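Local coordinates for ABC transporter, substrate binding protein (Agrobacterium tumefaciens, PDB 3C9H), which probably captures a solute in the periplasm for delivery to its ABC transporter, and binds a magnesium ion, at residues T35-S41 against A62-M68; F90-M96 against M261-G265; F158-L162 against S200-M205. One frame throughout, in Å; residues are numbered along the deposited sequence.

In the fold
Interactions 1 and 2 share the sheet of one lobe, whereas interaction 3 belongs to the other, an organisation consistent with the two-lobed fold of periplasmic binding proteins. The centres of the first two lie about 14 Å apart, and strands 35-40 and 90-93 run side by side, with Tyr39 O and Phe92 N 2.9 Å apart. Both end at the same pocket: Ser41 of interaction 1 helps bind magnesium, and Ser94 and Arg263 of interaction 2 hold a citrate that Ser41 also contacts. Tyr176, Ser216 and Tyr238 hydrogen-bond to the same citrate. Interaction 3 is remote, its nearest atoms about 17 Å from interaction 2 and 21 Å from interaction 1.

Interaction 1. Residues T35-S41 against A62-M68; sequences TLVVYSS and AVHYEDM. With MG (magnesium ion), chain C.
Ser40 and Tyr65 meet where two parallel strands of a beta-alpha-beta unit, joined through helix 44-57, approach the metal site. Six backbone hydrogen bonds hold the strands in unbroken register from Thr35-Ala62 to Ser40-Asp67, with segment axes 20° apart. Packing is dense at the C-terminal end. Ser40 OG, anti to its own backbone N (chi1 174°), donates to Tyr65 OH at 2.7 Å, and both hydroxyls also bond the backbone of Leu42, which ties the phenol to the turn after the strand. On the sheet face of Tyr39, the Met68 chain bends at its last torsion (chi3 71°) and brings CE within 3.5 Å of Tyr39 CG, a Met-aromatic contact with SD 4.7 Å from the ring centroid. Glu66 lies alongside the same ring, its carboxylate in a salt bridge with Arg76.

The N-terminal end, on the face of Thr35, Val37, Ala62 and His64, is the partly solvent-exposed side. There Thr35 OG1 rests 3.5 Å from Ala62 CB, and the Val37 CG2 methyl lies 4.1 Å from His64 CB. Past the last strand residue, Ser41 O turns to the magnesium ion at 2.3 Å, a site completed in part by Asp43 and a water.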
loop_
_atom_site.group_PDB
_atom_site.type_symbol
_atom_site.label_atom_id
_atom_site.label_comp_id
_atom_site.label_asym_id
_atom_site.label_seq_id
_atom_site.Cartn_x
_atom_site.Cartn_y
_atom_site.Cartn_z
ATOM N N THR A 35 -17.288 -18.709 7.830
ATOM C CA THR A 35 -16.891 -17.631 6.949
ATOM C C THR A 35 -15.798 -16.765 7.606
ATOM O O THR A 35 -15.960 -16.241 8.719
ATOM C CB THR A 35 -18.122 -16.788 6.534
ATOM O OG1 THR A 35 -19.109 -17.660 5.947
ATOM C CG2 THR A 35 -17.770 -15.698 5.529
ATOM N N LEU A 36 -14.677 -16.661 6.907
ATOM C CA LEU A 36 -13.607 -15.703 7.214
ATOM C C LEU A 36 -13.998 -14.319 6.710
ATOM O O LEU A 36 -14.357 -14.135 5.536
ATOM C CB LEU A 36 -12.304 -16.138 6.527
ATOM C CG LEU A 36 -11.131 -15.168 6.593
ATOM C CD1 LEU A 36 -10.504 -15.164 8.021
ATOM C CD2 LEU A 36 -10.130 -15.491 5.514
ATOM N N VAL A 37 -13.923 -13.338 7.587
ATOM C CA VAL A 37 -14.189 -11.972 7.208
ATOM C C VAL A 37 -12.856 -11.209 7.163
ATOM O O VAL A 37 -12.115 -11.192 8.143
ATOM C CB VAL A 37 -15.173 -11.277 8.150
ATOM C CG1 VAL A 37 -15.345 -9.828 7.746
ATOM C CG2 VAL A 37 -16.560 -12.019 8.118
ATOM N N VAL A 38 -12.585 -10.574 6.032
ATOM C CA VAL A 38 -11.335 -9.819 5.806
ATOM C C VAL A 38 -11.658 -8.357 5.498
ATOM O O VAL A 38 -12.460 -8.079 4.607
ATOM C CB VAL A 38 -10.518 -10.458 4.616
ATOM C CG1 VAL A 38 -9.234 -9.678 4.334
ATOM C CG2 VAL A 38 -10.259 -11.966 4.856
ATOM N N TYR A 39 -11.073 -7.409 6.236
ATOM C CA TYR A 39 -11.002 -6.013 5.776
ATOM C C TYR A 39 -9.618 -5.751 5.195
ATOM O O TYR A 39 -8.615 -5.857 5.907
ATOM C CB TYR A 39 -11.253 -4.993 6.872
ATOM C CG TYR A 39 -12.559 -5.146 7.625
ATOM C CD1 TYR A 39 -13.586 -5.966 7.163
ATOM C CD2 TYR A 39 -12.752 -4.445 8.834
ATOM C CE1 TYR A 39 -14.773 -6.083 7.897
ATOM C CE2 TYR A 39 -13.883 -4.574 9.553
ATOM C CZ TYR A 39 -14.909 -5.382 9.080
ATOM O OH TYR A 39 -16.059 -5.482 9.831
ATOM N N SER A 40 -9.573 -5.415 3.913
ATOM C CA SER A 40 -8.309 -5.272 3.168
ATOM C C SER A 40 -8.298 -4.134 2.177
ATOM O O SER A 40 -9.306 -3.761 1.589
ATOM C CB SER A 40 -7.981 -6.581 2.476
ATOM O OG SER A 40 -6.860 -6.488 1.621
ATOM N N SER A 41 -7.136 -3.531 2.010
ATOM C CA SER A 41 -6.990 -2.480 1.038
ATOM C C SER A 41 -6.441 -3.012 -0.275
ATOM O O SER A 41 -6.311 -2.244 -1.208
ATOM C CB SER A 41 -6.109 -1.357 1.564
ATOM O OG SER A 41 -4.746 -1.761 1.711
ATOM N N ALA A 62 -15.467 -20.475 3.746
ATOM C CA ALA A 62 -15.965 -19.377 2.936
ATOM C C ALA A 62 -15.149 -18.119 3.264
ATOM O O ALA A 62 -14.647 -17.998 4.383
ATOM C CB ALA A 62 -17.454 -19.135 3.211
ATOM N N VAL A 63 -14.990 -17.224 2.286
ATOM C CA VAL A 63 -14.232 -15.970 2.477
ATOM C C VAL A 63 -15.097 -14.776 2.101
ATOM O O VAL A 63 -15.554 -14.647 0.969
ATOM C CB VAL A 63 -12.929 -15.942 1.652
ATOM C CG1 VAL A 63 -12.187 -14.621 1.837
ATOM C CG2 VAL A 63 -12.041 -17.115 2.028
ATOM N N HIS A 64 -15.317 -13.910 3.078
ATOM C CA HIS A 64 -16.020 -12.661 2.916
ATOM C C HIS A 64 -14.986 -11.521 2.882
ATOM O O HIS A 64 -14.435 -11.100 3.927
ATOM C CB HIS A 64 -16.993 -12.520 4.083
ATOM C CG HIS A 64 -17.851 -11.302 4.030
ATOM N ND1 HIS A 64 -17.338 -10.024 4.031
ATOM C CD2 HIS A 64 -19.193 -11.163 4.053
ATOM C CE1 HIS A 64 -18.332 -9.154 4.010
ATOM N NE2 HIS A 64 -19.468 -9.821 4.038
ATOM N N TYR A 65 -14.700 -11.044 1.674
ATOM C CA TYR A 65 -13.600 -10.131 1.433
ATOM C C TYR A 65 -14.125 -8.740 1.197
ATOM O O TYR A 65 -14.829 -8.513 0.222
ATOM C CB TYR A 65 -12.771 -10.587 0.211
ATOM C CG TYR A 65 -11.492 -9.816 0.000
ATOM C CD1 TYR A 65 -10.296 -10.217 0.625
ATOM C CD2 TYR A 65 -11.449 -8.677 -0.837
ATOM C CE1 TYR A 65 -9.083 -9.526 0.402
ATOM C CE2 TYR A 65 -10.239 -7.980 -1.044
ATOM C CZ TYR A 65 -9.066 -8.412 -0.413
ATOM O OH TYR A 65 -7.858 -7.719 -0.612
ATOM N N GLU A 66 -13.765 -7.815 2.088
ATOM C CA GLU A 66 -14.123 -6.412 1.958
ATOM C C GLU A 66 -12.921 -5.545 1.610
ATOM O O GLU A 66 -11.985 -5.375 2.401
ATOM C CB GLU A 66 -14.801 -5.882 3.240
ATOM C CG GLU A 66 -15.928 -6.749 3.731
ATOM C CD GLU A 66 -17.054 -5.969 4.425
ATOM O OE1 GLU A 66 -17.128 -4.719 4.307
ATOM O OE2 GLU A 66 -17.890 -6.637 5.077
ATOM N N ASP A 67 -12.984 -4.981 0.411
ATOM C CA ASP A 67 -11.972 -4.124 -0.175
ATOM C C ASP A 67 -12.399 -2.697 0.155
ATOM O O ASP A 67 -13.433 -2.210 -0.296
ATOM C CB ASP A 67 -11.902 -4.428 -1.688
ATOM C CG ASP A 67 -11.056 -3.459 -2.496
ATOM O OD1 ASP A 67 -10.508 -2.464 -1.970
ATOM O OD2 ASP A 67 -10.940 -3.712 -3.711
ATOM N N MET A 68 -11.573 -2.032 0.938
ATOM C CA MET A 68 -11.865 -0.718 1.430
ATOM C C MET A 68 -10.599 0.123 1.602
ATOM O O MET A 68 -9.477 -0.408 1.637
ATOM C CB MET A 68 -12.670 -0.815 2.748
ATOM C CG MET A 68 -11.922 -1.222 3.996
ATOM S SD MET A 68 -12.946 -1.585 5.490
ATOM C CE MET A 68 -13.666 -3.105 4.961
HETATM MG MG MG C . -6.779 -0.529 -2.620
HETATM O O HOH W 1 -9.045 -0.614 -2.388
#

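Interaction 2. Residues F90-M96 against M261-G265; sequences FAFSSAM and MSRIG. With CIT (citric acid), chain D.
Phe92 sets its ring across the aliphatic part of Arg263, the two side chains crossing at about a right angle, with Phe92 CZ 3.4 Å from Arg263 CB. The CD methylene touches the ring as well, and the ring and guanidinium planes stand 43° apart. Extended from CG to NE, the arginine passes the ring and carries its charged end to the binding pocket, while Phe284 meets the Phe92 ring edge-to-face.

The backbones form a short antiparallel ladder. Ser93 and Ile264 make the hydrogen-bonded pair, Ile264 N reaching Ser93 O at 2.8 Å and Ser93 N returning to Ile264 O at 3.1 Å. Beside it Phe92 faces Gly265, whose lack of a side chain lets Phe90 CZ come within 3.7 Å of its CA. Beyond the strand the chain turns sharply: Ser93 OG accepts from Ala95 N in an ST turn, just before helix 96-104. Met96, in the first turn of that helix, covers the far end of the contact, its CB 3.7 Å from Ile264 CD1 and its sulfur taking a weak bond from Ser262 N. Packing is tight at Met261, whose doubly bent chain presses CE against Ser94 CB.

At the pocket, Ser94 OG and Arg263 NH1 each donate to citrate O1, and both bonds measure 2.8 Å, though the one from NH1 is bent (137° at the hydrogen). Ser94 CB lies over one face of the guanidinium; the citrate oxygen sits at its edge. NH1 also reaches a water shared weakly with Phe92 O, and NE pairs with Glu135, which should fix the rotation of the group. Citrate probably comes from the crystallisation liquor, yet a carboxylate held by an oriented guanidinium and a hydroxyl is consistent with a pocket suited to an anionic ligand.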
loop_
_atom_site.group_PDB
_atom_site.type_symbol
_atom_site.label_atom_id
_atom_site.label_comp_id
_atom_site.label_asym_id
_atom_site.label_seq_id
_atom_site.Cartn_x
_atom_site.Cartn_y
_atom_site.Cartn_z
ATOM N N PHE A 90 -9.347 -10.693 9.998
ATOM C CA PHE A 90 -8.045 -10.301 9.439
ATOM C C PHE A 90 -8.140 -8.898 8.842
ATOM O O PHE A 90 -9.080 -8.594 8.086
ATOM C CB PHE A 90 -7.585 -11.311 8.372
ATOM C CG PHE A 90 -6.151 -11.131 7.929
ATOM C CD1 PHE A 90 -5.095 -11.257 8.814
ATOM C CD2 PHE A 90 -5.861 -10.842 6.623
ATOM C CE1 PHE A 90 -3.777 -11.070 8.371
ATOM C CE2 PHE A 90 -4.550 -10.668 6.180
ATOM C CZ PHE A 90 -3.512 -10.782 7.072
ATOM N N ALA A 91 -7.186 -8.035 9.214
ATOM C CA ALA A 91 -7.075 -6.697 8.698
ATOM C C ALA A 91 -5.772 -6.624 7.949
ATOM O O ALA A 91 -4.711 -6.957 8.494
ATOM C CB ALA A 91 -7.099 -5.657 9.829
ATOM N N PHE A 92 -5.828 -6.176 6.713
ATOM C CA PHE A 92 -4.655 -6.145 5.832
ATOM C C PHE A 92 -4.582 -4.790 5.135
ATOM O O PHE A 92 -5.452 -4.461 4.301
ATOM C CB PHE A 92 -4.780 -7.300 4.838
ATOM C CG PHE A 92 -3.544 -7.517 3.967
ATOM C CD1 PHE A 92 -2.314 -7.722 4.534
ATOM C CD2 PHE A 92 -3.662 -7.595 2.578
ATOM C CE1 PHE A 92 -1.194 -7.940 3.758
ATOM C CE2 PHE A 92 -2.539 -7.831 1.798
ATOM C CZ PHE A 92 -1.306 -7.998 2.410
ATOM N N SER A 93 -3.555 -3.996 5.469
ATOM C CA SER A 93 -3.505 -2.592 5.094
ATOM C C SER A 93 -2.104 -2.103 4.787
ATOM O O SER A 93 -1.134 -2.463 5.473
ATOM C CB SER A 93 -4.067 -1.756 6.236
ATOM O OG SER A 93 -4.010 -0.378 5.947
ATOM N N SER A 94 -2.036 -1.255 3.771
ATOM C CA SER A 94 -0.838 -0.577 3.368
ATOM C C SER A 94 -0.593 0.677 4.219
ATOM O O SER A 94 0.477 1.286 4.113
ATOM C CB SER A 94 -0.893 -0.223 1.893
ATOM O OG SER A 94 -2.090 0.455 1.589
ATOM N N ALA A 95 -1.570 1.061 5.044
ATOM C CA ALA A 95 -1.381 2.183 5.963
ATOM C C ALA A 95 -0.677 1.676 7.252
ATOM O O ALA A 95 -1.297 1.413 8.282
ATOM C CB ALA A 95 -2.672 2.942 6.236
ATOM N N MET A 96 0.647 1.566 7.162
ATOM C CA MET A 96 1.453 0.837 8.134
ATOM C C MET A 96 1.263 1.453 9.511
ATOM O O MET A 96 1.133 0.759 10.513
ATOM C CB MET A 96 2.934 0.895 7.771
ATOM C CG MET A 96 3.361 0.316 6.397
ATOM S SD MET A 96 5.132 0.414 6.037
ATOM C CE MET A 96 5.768 -0.728 7.253
ATOM N N MET A 261 6.862 0.637 1.088
ATOM C CA MET A 261 5.950 0.264 2.162
ATOM C C MET A 261 5.796 -1.226 2.171
ATOM O O MET A 261 6.185 -1.915 1.227
ATOM C CB MET A 261 4.577 0.942 2.021
ATOM C CG MET A 261 3.669 0.411 0.908
ATOM S SD MET A 261 2.725 -1.151 1.133
ATOM C CE MET A 261 2.271 -0.912 2.814
ATOM N N SER A 262 5.189 -1.712 3.240
ATOM C CA SER A 262 4.933 -3.133 3.387
ATOM C C SER A 262 3.521 -3.264 3.904
ATOM O O SER A 262 3.195 -2.626 4.896
ATOM C CB SER A 262 5.890 -3.726 4.415
ATOM O OG SER A 262 7.248 -3.664 4.004
ATOM N N ARG A 263 2.677 -4.077 3.261
ATOM C CA ARG A 263 1.324 -4.306 3.766
ATOM C C ARG A 263 1.416 -5.045 5.110
ATOM O O ARG A 263 2.174 -6.017 5.260
ATOM C CB ARG A 263 0.505 -5.136 2.770
ATOM C CG ARG A 263 0.193 -4.381 1.511
ATOM C CD ARG A 263 -0.527 -5.207 0.482
ATOM N NE ARG A 263 -0.383 -4.493 -0.770
ATOM C CZ ARG A 263 -1.204 -3.556 -1.213
ATOM N NH1 ARG A 263 -2.353 -3.283 -0.604
ATOM N NH2 ARG A 263 -0.878 -2.921 -2.324
ATOM N N ILE A 264 0.652 -4.580 6.078
ATOM C CA ILE A 264 0.668 -5.140 7.428
ATOM C C ILE A 264 -0.616 -5.898 7.709
ATOM O O ILE A 264 -1.722 -5.377 7.506
ATOM C CB ILE A 264 0.884 -4.025 8.485
ATOM C CG1 ILE A 264 2.318 -3.469 8.421
ATOM C CG2 ILE A 264 0.581 -4.528 9.928
ATOM C CD1 ILE A 264 2.535 -2.363 9.493
ATOM N N GLY A 265 -0.455 -7.150 8.122
ATOM C CA GLY A 265 -1.541 -7.994 8.525
ATOM C C GLY A 265 -1.578 -8.197 10.026
ATOM O O GLY A 265 -0.555 -8.330 10.674
HETATM C C1 CIT D . -3.903 0.065 -1.383
HETATM O O1 CIT D . -3.352 -0.717 -0.559
HETATM O O2 CIT D . -4.307 -0.363 -2.485
HETATM C C2 CIT D . -4.045 1.532 -1.074
HETATM C C3 CIT D . -5.357 2.154 -1.587
HETATM O O7 CIT D . -6.489 1.322 -1.190
HETATM C C4 CIT D . -5.564 3.546 -1.001
HETATM C C5 CIT D . -5.754 3.538 0.483
HETATM O O3 CIT D . -5.133 4.360 1.230
HETATM O O4 CIT D . -6.589 2.732 0.921
HETATM C C6 CIT D . -5.373 2.287 -3.119
HETATM O O5 CIT D . -6.246 1.724 -3.833
HETATM O O6 CIT D . -4.505 2.948 -3.703
HETATM O O HOH W 2 -3.385 -4.130 1.986
#

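Interaction 3. Residues F158-L162 against S200-M205; sequences FVDYL and SVIKAM
Ser200 O accepts the backbone N-H of Ala204 at 2.9 Å, and this ordinary helical bond spans the turn into which Val159 of the facing helix fits. The two helical segments run nearly parallel, 25° apart with axes 9.7 Å from each other at closest approach, and what joins them is apolar side-chain packing.

Val159 carries the centre of the contact. Its CG1 methyl, lying anti to the backbone N (chi1 168°), meets Ala204 CB at 3.8 Å, while the CG2 branch reaches over to Val201 CA at the same 3.8 Å and touches Val201 CG2. The small methyl of Ala204 is thus met by both branches of one valine, and the alpha carbons of Val159 and Ala204 come within 6.0 Å. One turn on, Leu162 sends CD1 alongside the Ala204 backbone, 3.9 Å from Ala204 O. Deeper in, the Phe158 ring and Met205 make a longer Met-aromatic contact, SD lying 5.5 Å from the ring centroid and oblique to it. The side of Val159 and Ala204 is partly exposed, and that of Phe158 and Met205 is buried.

On that buried side Phe158 and Met205 rest on strand 230-235, and Phe139 of strand 135-142 meets the phenylalanine edge-to-face. Leu162 packs on helix 166-169, and Ile202, pointing away from Val159, packs on the C-terminal helix 338-353.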
loop_
_atom_site.group_PDB
_atom_site.type_symbol
_atom_site.label_atom_id
_atom_site.label_comp_id
_atom_site.label_asym_id
_atom_site.label_seq_id
_atom_site.Cartn_x
_atom_site.Cartn_y
_atom_site.Cartn_z
ATOM N N PHE A 158 11.241 16.116 -11.968
ATOM C CA PHE A 158 9.796 16.183 -12.039
ATOM C C PHE A 158 9.377 17.651 -12.040
ATOM O O PHE A 158 8.590 18.078 -12.884
ATOM C CB PHE A 158 9.187 15.462 -10.827
ATOM C CG PHE A 158 7.753 15.027 -11.004
ATOM C CD1 PHE A 158 7.442 13.671 -11.199
ATOM C CD2 PHE A 158 6.719 15.935 -10.914
ATOM C CE1 PHE A 158 6.099 13.237 -11.331
ATOM C CE2 PHE A 158 5.365 15.534 -11.041
ATOM C CZ PHE A 158 5.051 14.184 -11.261
ATOM N N VAL A 159 9.905 18.401 -11.077
ATOM C CA VAL A 159 9.571 19.817 -10.899
ATOM C C VAL A 159 9.994 20.626 -12.124
ATOM O O VAL A 159 9.211 21.429 -12.639
ATOM C CB VAL A 159 10.209 20.383 -9.616
ATOM C CG1 VAL A 159 10.109 21.911 -9.574
ATOM C CG2 VAL A 159 9.544 19.763 -8.357
ATOM N N ASP A 160 11.212 20.389 -12.596
ATOM C CA ASP A 160 11.713 21.027 -13.830
ATOM C C ASP A 160 10.827 20.733 -15.042
ATOM O O ASP A 160 10.519 21.640 -15.806
ATOM C CB ASP A 160 13.154 20.597 -14.113
ATOM C CG ASP A 160 13.808 21.414 -15.235
ATOM O OD1 ASP A 160 13.653 22.661 -15.259
ATOM O OD2 ASP A 160 14.480 20.806 -16.094
ATOM N N TYR A 161 10.418 19.480 -15.221
ATOM C CA TYR A 161 9.529 19.127 -16.337
ATOM C C TYR A 161 8.205 19.900 -16.253
ATOM O O TYR A 161 7.725 20.436 -17.252
ATOM C CB TYR A 161 9.250 17.611 -16.388
ATOM C CG TYR A 161 8.166 17.223 -17.377
ATOM C CD1 TYR A 161 8.477 16.880 -18.697
ATOM C CD2 TYR A 161 6.827 17.229 -17.005
ATOM C CE1 TYR A 161 7.465 16.535 -19.619
ATOM C CE2 TYR A 161 5.816 16.892 -17.912
ATOM C CZ TYR A 161 6.141 16.538 -19.212
ATOM O OH TYR A 161 5.116 16.195 -20.092
ATOM N N LEU A 162 7.618 19.939 -15.055
ATOM C CA LEU A 162 6.379 20.675 -14.822
ATOM C C LEU A 162 6.513 22.143 -15.208
ATOM O O LEU A 162 5.605 22.721 -15.798
ATOM C CB LEU A 162 5.969 20.586 -13.346
ATOM C CG LEU A 162 5.538 19.211 -12.836
ATOM C CD1 LEU A 162 5.122 19.332 -11.370
ATOM C CD2 LEU A 162 4.433 18.596 -13.720
ATOM N N SER A 200 8.827 22.050 -2.056
ATOM C CA SER A 200 8.987 22.587 -3.412
ATOM C C SER A 200 8.290 21.680 -4.443
ATOM O O SER A 200 7.660 22.178 -5.391
ATOM C CB SER A 200 10.465 22.795 -3.761
ATOM O OG SER A 200 11.170 21.560 -3.769
ATOM N N VAL A 201 8.393 20.364 -4.249
ATOM C CA VAL A 201 7.677 19.408 -5.103
ATOM C C VAL A 201 6.157 19.578 -4.967
ATOM O O VAL A 201 5.464 19.694 -5.966
ATOM C CB VAL A 201 8.066 17.928 -4.810
ATOM C CG1 VAL A 201 7.267 16.952 -5.716
ATOM C CG2 VAL A 201 9.581 17.714 -4.979
ATOM N N ILE A 202 5.653 19.617 -3.735
ATOM C CA ILE A 202 4.211 19.770 -3.503
ATOM C C ILE A 202 3.706 21.084 -4.104
ATOM O O ILE A 202 2.680 21.125 -4.793
ATOM C CB ILE A 202 3.858 19.693 -1.980
ATOM C CG1 ILE A 202 4.358 18.380 -1.373
ATOM C CG2 ILE A 202 2.355 19.799 -1.760
ATOM C CD1 ILE A 202 4.079 17.168 -2.261
ATOM N N LYS A 203 4.448 22.158 -3.868
ATOM C CA LYS A 203 4.107 23.468 -4.446
ATOM C C LYS A 203 4.070 23.424 -5.979
ATOM O O LYS A 203 3.075 23.827 -6.577
ATOM C CB LYS A 203 5.073 24.547 -3.949
ATOM C CG LYS A 203 4.854 24.906 -2.473
ATOM C CD LYS A 203 6.015 25.729 -1.893
ATOM C CE LYS A 203 5.822 26.051 -0.379
ATOM N NZ LYS A 203 4.613 26.935 -0.086
ATOM N N ALA A 204 5.124 22.894 -6.603
ATOM C CA ALA A 204 5.144 22.717 -8.068
ATOM C C ALA A 204 3.922 21.947 -8.577
ATOM O O ALA A 204 3.345 22.313 -9.603
ATOM C CB ALA A 204 6.422 22.031 -8.520
ATOM N N MET A 205 3.521 20.884 -7.876
ATOM C CA MET A 205 2.371 20.080 -8.311
ATOM C C MET A 205 1.085 20.921 -8.220
ATOM O O MET A 205 0.216 20.859 -9.111
ATOM C CB MET A 205 2.235 18.770 -7.498
ATOM C CG MET A 205 3.286 17.663 -7.826
ATOM S SD MET A 205 3.026 16.029 -7.048
ATOM C CE MET A 205 3.404 16.472 -5.377
#